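Local coordinates for protein phenol hydroxylase component phL (Pseudomonas stutzeri, PDB 3U52) that probably serves as the beta subunit of a multicomponent phenol hydroxylase, whose catalytic diiron centre would lie in a partner chain, at residues Met158-Ile163 with Gly224-Leu229; Gln165-Ile170 with Glu251-Trp256; Ser36-Ala41 with Asp69-Ser74. All blocks are in the same frame, centred on the assembly; numbering follows the deposited sequence.

Contact 1. Residues Met158-Ile163 with Gly224-Leu229; sequences MDRLGI and GMMYPL
Arg160 and Tyr227 reach for each other from opposite directions between two helical segments whose axes are 15.7 Å apart and inclined at 33°. The guanidinium arrives at the rim of the phenol ring, near the ring plane, with Arg160 NH2 3.5 Å from Tyr227 CE1. The two planes stand 77° apart, so this is neither a stack nor a cation-pi contact over the face. Bends at chi2 (-50°) and chi3 fold the arginine chain and bring its end toward the tyrosine. At the edge of the guanidinium sits the methyl of Met226, its CE 4.0 Å from Arg160 NH2. Ile163 meets the tyrosine tip, with CD1 3.7 Å from Tyr227 OH and CG2 slightly farther. Tyr227 also lines the xenon pocket, where Tyr257 lies nearly parallel to its ring. No hydrogen bond joins the two segments directly; Glu130 of helix 126-143 links them by accepting from Tyr227 OH and forming a salt bridge with Arg160 NE, while Asp223 pairs with Arg160 NH1. Two carboxylates thus probably balance the buried guanidinium, and the shared Glu130 is likely to hold the phenol and the arginine in place beside an apolar isoleucine.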
loop_
_atom_site.group_PDB
_atom_site.type_symbol
_atom_site.label_atom_id
_atom_site.label_comp_id
_atom_site.label_asym_id
_atom_site.label_seq_id
_atom_site.Cartn_x
_atom_site.Cartn_y
_atom_site.Cartn_z
ATOM N N MET D 158 -17.825 13.311 -15.142
ATOM C CA MET D 158 -16.384 13.350 -15.339
ATOM C C MET D 158 -15.930 12.453 -16.514
ATOM O O MET D 158 -15.077 12.860 -17.284
ATOM C CB MET D 158 -15.633 13.052 -14.021
ATOM C CG MET D 158 -15.844 14.140 -12.899
ATOM S SD MET D 158 -16.008 15.873 -13.504
ATOM C CE MET D 158 -17.819 16.193 -13.378
ATOM N N ASP D 159 -16.547 11.290 -16.685
ATOM C CA ASP D 159 -16.323 10.432 -17.872
ATOM C C ASP D 159 -16.652 11.194 -19.163
ATOM O O ASP D 159 -15.935 11.085 -20.134
ATOM C CB ASP D 159 -17.261 9.242 -17.821
ATOM C CG ASP D 159 -16.939 8.265 -16.685
ATOM O OD1 ASP D 159 -15.809 8.305 -16.159
ATOM O OD2 ASP D 159 -17.835 7.464 -16.316
ATOM N N ARG D 160 -17.743 11.972 -19.160
ATOM C CA ARG D 160 -18.159 12.716 -20.380
ATOM C C ARG D 160 -17.127 13.757 -20.750
ATOM O O ARG D 160 -16.855 13.946 -21.930
ATOM C CB ARG D 160 -19.567 13.379 -20.262
ATOM C CG ARG D 160 -20.683 12.517 -19.744
ATOM C CD ARG D 160 -20.795 11.158 -20.475
ATOM N NE ARG D 160 -21.329 11.271 -21.830
ATOM C CZ ARG D 160 -22.616 11.165 -22.159
ATOM N NH1 ARG D 160 -23.543 10.901 -21.233
ATOM N NH2 ARG D 160 -22.972 11.315 -23.431
ATOM N N LEU D 161 -16.561 14.433 -19.762
ATOM C CA LEU D 161 -15.478 15.372 -20.001
ATOM C C LEU D 161 -14.236 14.652 -20.563
ATOM O O LEU D 161 -13.653 15.131 -21.511
ATOM C CB LEU D 161 -15.100 16.072 -18.712
ATOM C CG LEU D 161 -13.883 16.973 -18.812
ATOM C CD1 LEU D 161 -14.230 18.156 -19.783
ATOM C CD2 LEU D 161 -13.402 17.448 -17.420
ATOM N N GLY D 162 -13.856 13.521 -19.965
ATOM C CA GLY D 162 -12.797 12.636 -20.503
ATOM C C GLY D 162 -13.062 12.208 -21.939
ATOM O O GLY D 162 -12.189 12.301 -22.774
ATOM N N ILE D 163 -14.279 11.766 -22.243
ATOM C CA ILE D 163 -14.620 11.405 -23.632
ATOM C C ILE D 163 -14.495 12.597 -24.617
ATOM O O ILE D 163 -13.946 12.473 -25.713
ATOM C CB ILE D 163 -16.002 10.743 -23.709
ATOM C CG1 ILE D 163 -15.924 9.349 -23.083
ATOM C CG2 ILE D 163 -16.483 10.627 -25.165
ATOM C CD1 ILE D 163 -17.235 8.844 -22.675
ATOM N N GLY D 224 -28.613 6.564 -25.292
ATOM C CA GLY D 224 -29.035 5.236 -25.676
ATOM C C GLY D 224 -29.352 5.060 -27.151
ATOM O O GLY D 224 -29.577 3.932 -27.621
ATOM N N MET D 225 -29.388 6.166 -27.884
ATOM C CA MET D 225 -29.524 6.126 -29.333
ATOM C C MET D 225 -28.227 6.592 -29.944
ATOM O O MET D 225 -27.746 5.977 -30.902
ATOM C CB MET D 225 -30.671 7.053 -29.789
ATOM C CG MET D 225 -32.015 6.343 -29.997
ATOM S SD MET D 225 -33.244 7.474 -30.709
ATOM C CE MET D 225 -33.747 8.379 -29.240
ATOM N N MET D 226 -27.642 7.662 -29.383
ATOM C CA MET D 226 -26.399 8.234 -29.929
ATOM C C MET D 226 -25.182 7.298 -29.945
ATOM O O MET D 226 -24.476 7.200 -30.958
ATOM C CB MET D 226 -26.016 9.510 -29.186
ATOM C CG MET D 226 -24.726 10.126 -29.690
ATOM S SD MET D 226 -24.488 11.748 -28.985
ATOM C CE MET D 226 -24.079 11.257 -27.288
ATOM N N TYR D 227 -24.899 6.688 -28.798
ATOM C CA TYR D 227 -23.737 5.824 -28.683
ATOM C C TYR D 227 -23.793 4.639 -29.654
ATOM O O TYR D 227 -22.834 4.420 -30.355
ATOM C CB TYR D 227 -23.496 5.420 -27.212
ATOM C CG TYR D 227 -22.621 6.439 -26.552
ATOM C CD1 TYR D 227 -23.139 7.647 -26.137
ATOM C CD2 TYR D 227 -21.233 6.220 -26.433
ATOM C CE1 TYR D 227 -22.334 8.612 -25.566
ATOM C CE2 TYR D 227 -20.399 7.178 -25.864
ATOM C CZ TYR D 227 -20.961 8.362 -25.445
ATOM O OH TYR D 227 -20.159 9.298 -24.876
ATOM N N PRO D 228 -24.921 3.878 -29.694
ATOM C CA PRO D 228 -24.977 2.839 -30.752
ATOM C C PRO D 228 -24.840 3.392 -32.173
ATOM O O PRO D 228 -24.077 2.838 -32.955
ATOM C CB PRO D 228 -26.347 2.170 -30.536
ATOM C CG PRO D 228 -26.639 2.424 -28.989
ATOM C CD PRO D 228 -26.132 3.851 -28.830
ATOM N N LEU D 229 -25.529 4.492 -32.489
ATOM C CA LEU D 229 -25.451 5.045 -33.844
ATOM C C LEU D 229 -24.026 5.392 -34.210
ATOM O O LEU D 229 -23.540 5.026 -35.275
ATOM C CB LEU D 229 -26.338 6.293 -34.007
ATOM C CG LEU D 229 -26.296 7.002 -35.376
ATOM C CD1 LEU D 229 -26.823 6.104 -36.492
ATOM C CD2 LEU D 229 -27.109 8.291 -35.296
#

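Contact 2. Residues Gln165-Ile170 with Glu251-Trp256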
loop_
_atom_site.group_PDB
_atom_site.type_symbol
_atom_site.label_atom_id
_atom_site.label_comp_id
_atom_site.label_asym_id
_atom_site.label_seq_id
_atom_site.Cartn_x
_atom_site.Cartn_y
_atom_site.Cartn_z
ATOM N N GLN D 165 -12.579 15.112 -24.222
ATOM C CA GLN D 165 -11.114 15.317 -24.405
ATOM C C GLN D 165 -10.465 14.374 -25.424
ATOM O O GLN D 165 -9.741 14.826 -26.290
ATOM C CB GLN D 165 -10.352 15.347 -23.052
ATOM C CG GLN D 165 -10.739 16.582 -22.234
ATOM C CD GLN D 165 -10.207 16.580 -20.838
ATOM O OE1 GLN D 165 -10.087 17.617 -20.222
ATOM N NE2 GLN D 165 -9.898 15.415 -20.326
ATOM N N TYR D 166 -10.751 13.081 -25.356
ATOM C CA TYR D 166 -10.339 12.160 -26.434
ATOM C C TYR D 166 -10.762 12.591 -27.852
ATOM O O TYR D 166 -9.939 12.535 -28.774
ATOM C CB TYR D 166 -10.862 10.752 -26.169
ATOM C CG TYR D 166 -10.061 10.076 -25.086
ATOM C CD1 TYR D 166 -10.677 9.314 -24.102
ATOM C CD2 TYR D 166 -8.678 10.189 -25.066
ATOM C CE1 TYR D 166 -9.918 8.694 -23.087
ATOM C CE2 TYR D 166 -7.904 9.577 -24.059
ATOM C CZ TYR D 166 -8.530 8.845 -23.081
ATOM O OH TYR D 166 -7.776 8.233 -22.105
ATOM N N LEU D 167 -12.023 13.005 -28.015
ATOM C CA LEU D 167 -12.542 13.450 -29.335
ATOM C C LEU D 167 -11.783 14.706 -29.792
ATOM O O LEU D 167 -11.359 14.803 -30.947
ATOM C CB LEU D 167 -14.070 13.679 -29.287
ATOM C CG LEU D 167 -15.036 12.496 -29.168
ATOM C CD1 LEU D 167 -16.433 12.967 -28.704
ATOM C CD2 LEU D 167 -15.117 11.677 -30.457
ATOM N N SER D 168 -11.587 15.656 -28.883
ATOM C CA SER D 168 -10.675 16.775 -29.105
ATOM C C SER D 168 -9.282 16.393 -29.622
ATOM O O SER D 168 -8.727 17.028 -30.544
ATOM C CB SER D 168 -10.517 17.565 -27.826
ATOM O OG SER D 168 -11.779 18.035 -27.418
ATOM N N ARG D 169 -8.678 15.382 -28.997
ATOM C CA ARG D 169 -7.335 14.982 -29.365
ATOM C C ARG D 169 -7.234 14.364 -30.744
ATOM O O ARG D 169 -6.203 14.452 -31.399
ATOM C CB ARG D 169 -6.798 13.998 -28.335
ATOM C CG ARG D 169 -6.329 14.720 -27.077
ATOM C CD ARG D 169 -5.122 13.983 -26.617
ATOM N NE ARG D 169 -5.466 13.276 -25.435
ATOM C CZ ARG D 169 -4.865 12.190 -24.971
ATOM N NH1 ARG D 169 -3.883 11.566 -25.632
ATOM N NH2 ARG D 169 -5.318 11.722 -23.829
ATOM N N ILE D 170 -8.289 13.724 -31.183
ATOM C CA ILE D 170 -8.333 13.242 -32.561
ATOM C C ILE D 170 -8.143 14.434 -33.504
ATOM O O ILE D 170 -7.357 14.375 -34.457
ATOM C CB ILE D 170 -9.683 12.574 -32.847
ATOM C CG1 ILE D 170 -9.777 11.244 -32.072
ATOM C CG2 ILE D 170 -9.878 12.421 -34.351
ATOM C CD1 ILE D 170 -11.036 10.481 -32.325
ATOM N N GLU D 251 -12.361 3.118 -28.821
ATOM C CA GLU D 251 -12.687 1.897 -28.105
ATOM C C GLU D 251 -13.017 2.265 -26.650
ATOM O O GLU D 251 -13.834 1.636 -26.018
ATOM C CB GLU D 251 -11.534 0.857 -28.197
ATOM C CG GLU D 251 -11.866 -0.577 -27.643
ATOM C CD GLU D 251 -12.917 -1.400 -28.437
ATOM O OE1 GLU D 251 -13.278 -1.072 -29.596
ATOM O OE2 GLU D 251 -13.376 -2.419 -27.887
ATOM N N PHE D 252 -12.367 3.288 -26.122
ATOM C CA PHE D 252 -12.696 3.753 -24.791
ATOM C C PHE D 252 -14.235 3.974 -24.676
ATOM O O PHE D 252 -14.876 3.519 -23.728
ATOM C CB PHE D 252 -11.901 5.031 -24.469
ATOM C CG PHE D 252 -12.124 5.539 -23.069
ATOM C CD1 PHE D 252 -11.223 5.192 -22.037
ATOM C CD2 PHE D 252 -13.227 6.364 -22.772
ATOM C CE1 PHE D 252 -11.414 5.667 -20.705
ATOM C CE2 PHE D 252 -13.449 6.845 -21.448
ATOM C CZ PHE D 252 -12.549 6.476 -20.404
ATOM N N MET D 253 -14.823 4.625 -25.686
ATOM C CA MET D 253 -16.246 5.001 -25.689
ATOM C C MET D 253 -17.139 3.773 -25.759
ATOM O O MET D 253 -18.202 3.743 -25.116
ATOM C CB MET D 253 -16.566 5.921 -26.883
ATOM C CG MET D 253 -16.012 7.333 -26.835
ATOM S SD MET D 253 -14.233 7.492 -26.941
ATOM C CE MET D 253 -14.157 8.892 -28.085
ATOM N N ARG D 254 -16.759 2.757 -26.539
ATOM C CA ARG D 254 -17.557 1.513 -26.545
ATOM C C ARG D 254 -17.534 0.738 -25.219
ATOM O O ARG D 254 -18.592 0.262 -24.742
ATOM C CB ARG D 254 -17.202 0.581 -27.723
ATOM C CG ARG D 254 -17.719 1.074 -29.073
ATOM C CD ARG D 254 -17.305 0.113 -30.240
ATOM N NE ARG D 254 -15.856 0.166 -30.445
ATOM C CZ ARG D 254 -15.257 1.089 -31.183
ATOM N NH1 ARG D 254 -16.003 1.987 -31.810
ATOM N NH2 ARG D 254 -13.914 1.113 -31.294
ATOM N N ASP D 255 -16.340 0.603 -24.625
ATOM C CA ASP D 255 -16.218 -0.007 -23.308
ATOM C C ASP D 255 -16.991 0.795 -22.240
ATOM O O ASP D 255 -17.692 0.211 -21.404
ATOM C CB ASP D 255 -14.714 -0.100 -22.909
ATOM C CG ASP D 255 -13.966 -1.255 -23.646
ATOM O OD1 ASP D 255 -14.653 -2.099 -24.280
ATOM O OD2 ASP D 255 -12.694 -1.299 -23.619
ATOM N N TRP D 256 -16.828 2.121 -22.250
ATOM C CA TRP D 256 -17.549 3.011 -21.318
ATOM C C TRP D 256 -19.074 2.802 -21.406
ATOM O O TRP D 256 -19.772 2.619 -20.392
ATOM C CB TRP D 256 -17.194 4.505 -21.567
ATOM C CG TRP D 256 -18.033 5.423 -20.730
ATOM C CD1 TRP D 256 -17.802 5.766 -19.426
ATOM C CD2 TRP D 256 -19.305 6.023 -21.083
ATOM N NE1 TRP D 256 -18.817 6.578 -18.961
ATOM C CE2 TRP D 256 -19.742 6.764 -19.951
ATOM C CE3 TRP D 256 -20.076 6.067 -22.264
ATOM C CZ2 TRP D 256 -20.935 7.512 -19.951
ATOM C CZ3 TRP D 256 -21.283 6.789 -22.255
ATOM C CH2 TRP D 256 -21.701 7.492 -21.094
#
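Tyr166 and Phe252 mark the nearest backbone approach of two nearly antiparallel helical segments, 8.9 Å from CA to CA, with the axes 11.6 Å apart and 160° between their directions. The rings of this pair form a tilted T-shaped (edge-to-face) stack, their planes at 60° and their centroids 5.2 Å apart. Tyr166 supplies the edge: its CE1 stands over the middle of one face of Phe252 and lies 3.8 Å from Phe252 CG. Phe252 sends CG away from its own backbone N, chi1 -177°, which carries the ring across to the tyrosine. Beyond the stack, Tyr166 OH is hydrogen-bonded to Glu96. Beside the rings, Met253 bends at chi2 and chi3 to bring its terminal methyl to the other helix. There Met253 CE packs 3.8 Å from Leu167 CD2 and 4.2 Å from Tyr166 CB, making a wholly apolar patch. Replacing Phe252 with an alanine would probably leave the edge of Tyr166 without the face it rests on and open a gap between the helices. On the far side of its helix, Arg254 grips Glu251 side-on, NH2 at 2.8 Å and NE at 3.0 Å from the single oxygen Glu251 OE1, both coming from the same face of the carboxylate. Phe101 of the second subunit packs on Glu251, so this salt bridge borders the subunit interface. Three further helices pack on the contact: helix 81-105 touches both aromatic residues, with Phe99 meeting the ring of Tyr166 and Met91 touching Phe252, helix 126-143 packs on Leu167 through Leu126 and Glu130, and helix 211-240 brings Tyr231 against both Leu167 and Met253.

Contact 3. Residues Ser36-Ala41 with Asp69-Ser74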
loop_
_atom_site.group_PDB
_atom_site.type_symbol
_atom_site.label_atom_id
_atom_site.label_comp_id
_atom_site.label_asym_id
_atom_site.label_seq_id
_atom_site.Cartn_x
_atom_site.Cartn_y
_atom_site.Cartn_z
ATOM N N SER D 36 -21.349 4.935 0.767
ATOM C CA SER D 36 -22.393 5.326 -0.142
ATOM C C SER D 36 -23.807 5.536 0.432
ATOM O O SER D 36 -24.688 6.009 -0.297
ATOM C CB SER D 36 -22.440 4.346 -1.311
ATOM O OG SER D 36 -21.177 4.294 -1.954
ATOM N N TYR D 37 -24.030 5.150 1.695
ATOM C CA TYR D 37 -25.375 5.105 2.252
ATOM C C TYR D 37 -25.488 6.008 3.452
ATOM O O TYR D 37 -24.723 5.854 4.389
ATOM C CB TYR D 37 -25.751 3.665 2.678
ATOM C CG TYR D 37 -26.016 2.749 1.500
ATOM C CD1 TYR D 37 -24.966 2.007 0.927
ATOM C CD2 TYR D 37 -27.293 2.649 0.939
ATOM C CE1 TYR D 37 -25.187 1.192 -0.155
ATOM C CE2 TYR D 37 -27.531 1.820 -0.152
ATOM C CZ TYR D 37 -26.479 1.104 -0.680
ATOM O OH TYR D 37 -26.689 0.295 -1.739
ATOM N N ASP D 38 -26.454 6.948 3.421
ATOM C CA ASP D 38 -26.840 7.769 4.615
ATOM C C ASP D 38 -25.724 8.645 5.168
ATOM O O ASP D 38 -25.691 8.945 6.324
ATOM C CB ASP D 38 -27.356 6.874 5.737
ATOM C CG ASP D 38 -28.471 5.987 5.274
ATOM O OD1 ASP D 38 -29.394 6.530 4.632
ATOM O OD2 ASP D 38 -28.415 4.756 5.495
ATOM N N ILE D 39 -24.817 9.066 4.312
ATOM C CA ILE D 39 -23.676 9.808 4.741
ATOM C C ILE D 39 -23.955 11.331 4.571
ATOM O O ILE D 39 -23.311 12.174 5.195
ATOM C CB ILE D 39 -22.533 9.243 3.907
ATOM C CG1 ILE D 39 -21.417 8.750 4.791
ATOM C CG2 ILE D 39 -22.194 10.026 2.704
ATOM C CD1 ILE D 39 -21.603 7.315 5.037
ATOM N N GLU D 40 -24.941 11.655 3.741
ATOM C CA GLU D 40 -25.287 13.052 3.441
ATOM C C GLU D 40 -26.180 13.660 4.530
ATOM O O GLU D 40 -26.783 12.915 5.333
ATOM C CB GLU D 40 -25.959 13.167 2.066
ATOM C CG GLU D 40 -27.374 12.647 2.021
ATOM C CD GLU D 40 -27.503 11.113 1.905
ATOM O OE1 GLU D 40 -28.622 10.641 2.098
ATOM O OE2 GLU D 40 -26.528 10.387 1.626
ATOM N N ALA D 41 -26.231 15.001 4.585
ATOM C CA ALA D 41 -27.176 15.731 5.491
ATOM C C ALA D 41 -28.559 15.561 4.951
ATOM O O ALA D 41 -28.762 15.639 3.721
ATOM C CB ALA D 41 -26.825 17.235 5.586
ATOM N N ASP D 69 -37.724 5.230 -0.791
ATOM C CA ASP D 69 -36.327 5.216 -0.335
ATOM C C ASP D 69 -35.367 5.384 -1.519
ATOM O O ASP D 69 -35.201 4.458 -2.274
ATOM C CB ASP D 69 -36.090 3.889 0.395
ATOM C CG ASP D 69 -34.740 3.813 1.057
ATOM O OD1 ASP D 69 -33.932 4.756 0.904
ATOM O OD2 ASP D 69 -34.487 2.779 1.734
ATOM N N TRP D 70 -34.744 6.554 -1.693
ATOM C CA TRP D 70 -33.856 6.757 -2.866
ATOM C C TRP D 70 -32.600 5.845 -2.919
ATOM O O TRP D 70 -32.018 5.639 -3.989
ATOM C CB TRP D 70 -33.455 8.221 -3.028
ATOM C CG TRP D 70 -34.400 9.018 -3.870
ATOM C CD1 TRP D 70 -35.272 9.992 -3.435
ATOM C CD2 TRP D 70 -34.580 8.925 -5.300
ATOM N NE1 TRP D 70 -35.979 10.502 -4.509
ATOM C CE2 TRP D 70 -35.578 9.870 -5.659
ATOM C CE3 TRP D 70 -34.014 8.115 -6.304
ATOM C CZ2 TRP D 70 -36.018 10.036 -6.982
ATOM C CZ3 TRP D 70 -34.433 8.287 -7.622
ATOM C CH2 TRP D 70 -35.448 9.243 -7.947
ATOM N N CYS D 71 -32.162 5.347 -1.756
ATOM C CA CYS D 71 -31.150 4.261 -1.669
ATOM C C CYS D 71 -31.582 2.896 -2.215
ATOM O O CYS D 71 -30.764 1.983 -2.263
ATOM C CB CYS D 71 -30.692 4.059 -0.238
ATOM S SG CYS D 71 -29.966 5.523 0.375
ATOM N N ALA D 72 -32.851 2.741 -2.606
ATOM C CA ALA D 72 -33.236 1.631 -3.472
ATOM C C ALA D 72 -32.422 1.668 -4.780
ATOM O O ALA D 72 -32.188 0.624 -5.412
ATOM C CB ALA D 72 -34.725 1.702 -3.815
ATOM N N VAL D 73 -32.031 2.856 -5.222
ATOM C CA VAL D 73 -31.214 2.953 -6.430
ATOM C C VAL D 73 -29.766 2.784 -5.997
ATOM O O VAL D 73 -29.241 3.616 -5.254
ATOM C CB VAL D 73 -31.428 4.284 -7.186
ATOM C CG1 VAL D 73 -30.367 4.470 -8.255
ATOM C CG2 VAL D 73 -32.833 4.341 -7.808
ATOM N N SER D 74 -29.151 1.680 -6.417
ATOM C CA SER D 74 -27.779 1.339 -6.037
ATOM C C SER D 74 -27.003 0.945 -7.288
ATOM O O SER D 74 -27.593 0.591 -8.303
ATOM C CB SER D 74 -27.744 0.175 -5.049
ATOM O OG SER D 74 -28.436 0.530 -3.852
#
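The ring of Tyr37 turns its edge to segment 69-74: Cys71 CB and Ser74 OG both lie at the rim, near the ring plane, while Phe24 of helix 18-24 meets the same ring in an edge-to-face pair. Cys71 CB is 3.9 Å from Tyr37 CD2, and its sulfur stands obliquely to the ring, SG 5.2 Å from the centroid and 67° off the normal. Farther along the ring, Tyr37 OH lies 2.8 Å from Ser74 OG, with Ser74 CB close behind. A chi1 of -73° sets the tyrosine ring beside its own backbone N and carries the hydroxyl end to the serine. Tyr37 is the residue at which the chain leaves helix 31-36; Asp38 then takes left-handed backbone angles, and its OD1 comes within 4.4 Å of Cys71 SG. The carboxylates of Asp38 and Asp69 approach each other, OD1 to OD1 6.1 Å. Arg23 bonds to both acids and Lys42 also bridges to Asp38, so the like charges are probably compensated. Cys71 itself sits on a short 3-10 turn, closed by the backbone bond from Ala72 N to Asp69 O at 2.9 Å and by that from Val73 N to Trp70 O. A weak bond from Cys71 N to Asp69 OD1, 3.2 Å, adds a side-chain closure in the manner of an Asx turn. Ile20 and Thr148 pack against Tyr37, setting the ring between helix 18-24 and the start of helix 147-175. The arrangement is a cysteine sulfur-aromatic contact between two irregular segments, which joins the chain just after helix 31-36 to the 3-10 turn preceding the long helix 81-105.

How the contacts relate
Contacts 1 and 2 lie in the helical body, their centres 9 Å apart, and share helix 147-175, which meets helix 211-240 in contact 1 and helix 251-274 in contact 2. Their segments alternate along the chain. Trp256 joins them directly, packing on Tyr227 and Arg160 and probably hydrogen-bonding to Asp159, while Ile163 touches Met253. The side chain of Tyr227 in contact 1 lies about 4 Å from a bound xenon and that of Met253 in contact 2 about 7 Å from one, so both contacts lie close to bound xenon. Contact 3 closes earlier in the sequence, its centre about 26 Å from that of contact 1 and 31 Å from that of contact 2, across the chain's centre from the latter. Through Thr148 it touches the start of helix 147-175, so this helix connects the N-terminal loops with the buried bundle.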